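Long-range contact in L-isoleucine-4-hydroxylase (Bacillus thuringiensis, PDB 6LNH), which hydroxylates free L-isoleucine to (4S)-4-hydroxy-L-isoleucine, using iron(II), 2-oxoglutarate and oxygen, and also accepts several other aliphatic and sulfur-containing amino acids: residues 193-198 against 219-224. Numbering follows the deposited sequence.
Sequences NLIANS and QKVFHA. With FE (Fe (III) ion), chain M.
L194 and A196 pair antiparallel with A224 and F222 through four backbone hydrogen bonds, the short strands lying 4.7 Å apart at closest approach, in the smaller sheet of a cupin-type double-stranded beta-helix. The bonds are not uniform: A196 N runs almost straight (173°) to F222 O yet meets it from above the carbonyl plane, whereas the return bond from F222 N to A196 O, 2.8 Å long, comes in nearly along the C=O direction although its N-H is more bent (146°). Between these pairs sits the non-hydrogen-bonded pair I195 and H223, where L194 O also receives a CA-H contact from H223 CA at 3.1 Å.

How a beta strand can present a metal ligand is seen in the alternation of its faces. On the side of L194, A196, F222 and A224, the F222 ring turns its edge to the carbonyl oxygens of A196 and N197, CD1 standing 3.9 Å from N197 O, while K171 makes a cation-pi contact with the ring. On the other side, I195 uses both branches: CG2 meets CG2 of V221, just before the partner strand begins, at 3.9 Å, and CD1 touches CB of H223. A chi1 of 74° sets CG of H223 between its own backbone N and carbonyl carbon, and the ring leads away from I195 to stack on F217. H170 and D172 complete the protein ligands of the facial triad, and H223 NE2 meets the iron in the ring plane at 2.6 Å.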
ATOM      1  N   ASN C 193      -7.202  14.318   0.161  1.00 39.25           N
ATOM      2  CA  ASN C 193      -7.657  15.686   0.361  1.00 37.19           C
ATOM      3  C   ASN C 193      -6.665  16.660  -0.258  1.00 37.27           C
ATOM      4  O   ASN C 193      -5.450  16.514  -0.080  1.00 35.87           O
ATOM      5  CB  ASN C 193      -7.841  15.979   1.849  1.00 38.28           C
ATOM      6  CG  ASN C 193      -8.899  15.102   2.487  1.00 37.22           C
ATOM      7  OD1 ASN C 193      -8.586  14.114   3.150  1.00 39.13           O
ATOM      8  ND2 ASN C 193     -10.164  15.456   2.282  1.00 40.70           N
ATOM      9  N   LEU C 194      -7.184  17.643  -0.987  1.00 37.25           N
ATOM     10  CA  LEU C 194      -6.377  18.659  -1.647  1.00 36.81           C
ATOM     11  C   LEU C 194      -6.688  20.026  -1.056  1.00 39.30           C
ATOM     12  O   LEU C 194      -7.841  20.321  -0.728  1.00 38.29           O
ATOM     13  CB  LEU C 194      -6.636  18.676  -3.154  1.00 35.64           C
ATOM     14  CG  LEU C 194      -6.522  17.318  -3.843  1.00 38.85           C
ATOM     15  CD1 LEU C 194      -6.843  17.447  -5.315  1.00 38.91           C
ATOM     16  CD2 LEU C 194      -5.133  16.732  -3.646  1.00 33.91           C
ATOM     17  N   ILE C 195      -5.658  20.857  -0.918  1.00 42.50           N
ATOM     18  CA  ILE C 195      -5.806  22.243  -0.492  1.00 42.27           C
ATOM     19  C   ILE C 195      -5.294  23.144  -1.604  1.00 40.72           C
ATOM     20  O   ILE C 195      -4.188  22.937  -2.120  1.00 44.14           O
ATOM     21  CB  ILE C 195      -5.060  22.532   0.823  1.00 42.05           C
ATOM     22  CG1 ILE C 195      -5.449  21.518   1.898  1.00 37.80           C
ATOM     23  CG2 ILE C 195      -5.358  23.950   1.296  1.00 45.40           C
ATOM     24  CD1 ILE C 195      -6.912  21.561   2.277  1.00 43.76           C
ATOM     25  N   ALA C 196      -6.098  24.136  -1.971  1.00 43.32           N
ATOM     26  CA  ALA C 196      -5.738  25.081  -3.015  1.00 45.45           C
ATOM     27  C   ALA C 196      -6.092  26.486  -2.557  1.00 45.98           C
ATOM     28  O   ALA C 196      -7.248  26.752  -2.216  1.00 44.81           O
ATOM     29  CB  ALA C 196      -6.470  24.750  -4.320  1.00 45.52           C
ATOM     30  N   ASN C 197      -5.108  27.387  -2.574  1.00 50.99           N
ATOM     31  CA  ASN C 197      -5.407  28.793  -2.314  1.00 57.30           C
ATOM     32  C   ASN C 197      -6.279  29.369  -3.417  1.00 53.86           C
ATOM     33  O   ASN C 197      -7.144  30.214  -3.158  1.00 53.98           O
ATOM     34  CB  ASN C 197      -4.114  29.596  -2.170  1.00 57.64           C
ATOM     35  CG  ASN C 197      -3.197  29.038  -1.102  1.00 63.84           C
ATOM     36  OD1 ASN C 197      -3.595  28.180  -0.315  1.00 65.18           O
ATOM     37  ND2 ASN C 197      -1.965  29.533  -1.059  1.00 70.72           N
ATOM     38  N   SER C 198      -6.065  28.928  -4.647  1.00 53.26           N
ATOM     39  CA  SER C 198      -6.883  29.284  -5.789  1.00 56.43           C
ATOM     40  C   SER C 198      -7.134  28.075  -6.605  1.00 56.57           C
ATOM     41  O   SER C 198      -6.394  27.044  -6.487  1.00 56.36           O
ATOM     42  CB  SER C 198      -6.202  30.363  -6.648  1.00 64.65           C
ATOM     43  OG  SER C 198      -4.849  30.017  -6.894  1.00 66.75           O
ATOM     44  N   GLN C 219     -12.728  28.653   5.266  1.00 37.86           N
ATOM     45  CA  GLN C 219     -13.222  29.118   3.975  1.00 40.25           C
ATOM     46  C   GLN C 219     -12.228  30.023   3.263  1.00 37.57           C
ATOM     47  O   GLN C 219     -12.534  30.536   2.183  1.00 39.14           O
ATOM     48  CB  GLN C 219     -14.542  29.875   4.156  1.00 41.52           C
ATOM     49  CG  GLN C 219     -15.768  29.004   4.360  1.00 42.89           C
ATOM     50  CD  GLN C 219     -16.955  29.814   4.844  1.00 46.27           C
ATOM     51  OE1 GLN C 219     -16.789  30.893   5.416  1.00 53.01           O
ATOM     52  NE2 GLN C 219     -18.160  29.306   4.610  1.00 44.55           N
ATOM     53  N   LYS C 220     -11.044  30.215   3.839  1.00 37.43           N
ATOM     54  CA  LYS C 220     -10.005  31.020   3.214  1.00 43.51           C
ATOM     55  C   LYS C 220      -9.334  30.295   2.051  1.00 48.63           C
ATOM     56  O   LYS C 220      -8.730  30.947   1.191  1.00 44.81           O
ATOM     57  CB  LYS C 220      -9.000  31.425   4.295  1.00 46.02           C
ATOM     58  CG  LYS C 220      -7.621  31.822   3.834  1.00 52.75           C
ATOM     59  CD  LYS C 220      -6.837  32.360   5.012  1.00 54.85           C
ATOM     60  CE  LYS C 220      -5.375  32.539   4.666  1.00 57.86           C
ATOM     61  NZ  LYS C 220      -4.641  33.192   5.783  1.00 63.91           N
ATOM     62  N   VAL C 221      -9.471  28.972   1.977  1.00 40.30           N
ATOM     63  CA  VAL C 221      -8.872  28.184   0.913  1.00 41.14           C
ATOM     64  C   VAL C 221      -9.937  27.270   0.329  1.00 39.05           C
ATOM     65  O   VAL C 221     -10.980  27.018   0.935  1.00 37.77           O
ATOM     66  CB  VAL C 221      -7.673  27.341   1.402  1.00 41.02           C
ATOM     67  CG1 VAL C 221      -6.535  28.237   1.855  1.00 48.67           C
ATOM     68  CG2 VAL C 221      -8.107  26.398   2.521  1.00 35.52           C
ATOM     69  N   PHE C 222      -9.662  26.784  -0.873  1.00 38.71           N
ATOM     70  CA  PHE C 222     -10.470  25.733  -1.461  1.00 39.10           C
ATOM     71  C   PHE C 222      -9.939  24.379  -1.015  1.00 39.65           C
ATOM     72  O   PHE C 222      -8.764  24.224  -0.673  1.00 35.99           O
ATOM     73  CB  PHE C 222     -10.457  25.810  -2.990  1.00 36.93           C
ATOM     74  CG  PHE C 222     -11.158  27.012  -3.546  1.00 40.75           C
ATOM     75  CD1 PHE C 222     -10.537  28.250  -3.554  1.00 40.42           C
ATOM     76  CD2 PHE C 222     -12.434  26.903  -4.074  1.00 35.12           C
ATOM     77  CE1 PHE C 222     -11.178  29.358  -4.071  1.00 39.75           C
ATOM     78  CE2 PHE C 222     -13.080  28.007  -4.592  1.00 41.79           C
ATOM     79  CZ  PHE C 222     -12.451  29.238  -4.590  1.00 42.26           C
ATOM     80  N   HIS C 223     -10.826  23.392  -1.019  1.00 33.34           N
ATOM     81  CA  HIS C 223     -10.420  22.023  -0.768  1.00 37.48           C
ATOM     82  C   HIS C 223     -11.205  21.108  -1.692  1.00 37.73           C
ATOM     83  O   HIS C 223     -12.177  21.516  -2.333  1.00 38.28           O
ATOM     84  CB  HIS C 223     -10.625  21.624   0.702  1.00 39.54           C
ATOM     85  CG  HIS C 223     -12.057  21.405   1.079  1.00 39.47           C
ATOM     86  ND1 HIS C 223     -12.812  22.362   1.720  1.00 42.29           N
ATOM     87  CD2 HIS C 223     -12.874  20.340   0.897  1.00 36.15           C
ATOM     88  CE1 HIS C 223     -14.031  21.895   1.925  1.00 41.81           C
ATOM     89  NE2 HIS C 223     -14.095  20.671   1.432  1.00 39.11           N
ATOM     90  N   ALA C 224     -10.765  19.858  -1.751  1.00 36.40           N
ATOM     91  CA  ALA C 224     -11.468  18.832  -2.499  1.00 33.85           C
ATOM     92  C   ALA C 224     -11.056  17.488  -1.929  1.00 35.65           C
ATOM     93  O   ALA C 224     -10.046  17.373  -1.230  1.00 30.61           O
ATOM     94  CB  ALA C 224     -11.164  18.909  -3.999  1.00 34.65           C
TER
HETATM   95 FE    FE M 301     -16.203  19.230   1.066  1.00 42.60          FE
HETATM   96  O   HOH W   1     -15.708  18.892   3.297  1.00 37.76           O
HETATM   97  O   HOH W   2     -17.982  17.751   1.693  1.00 47.83           O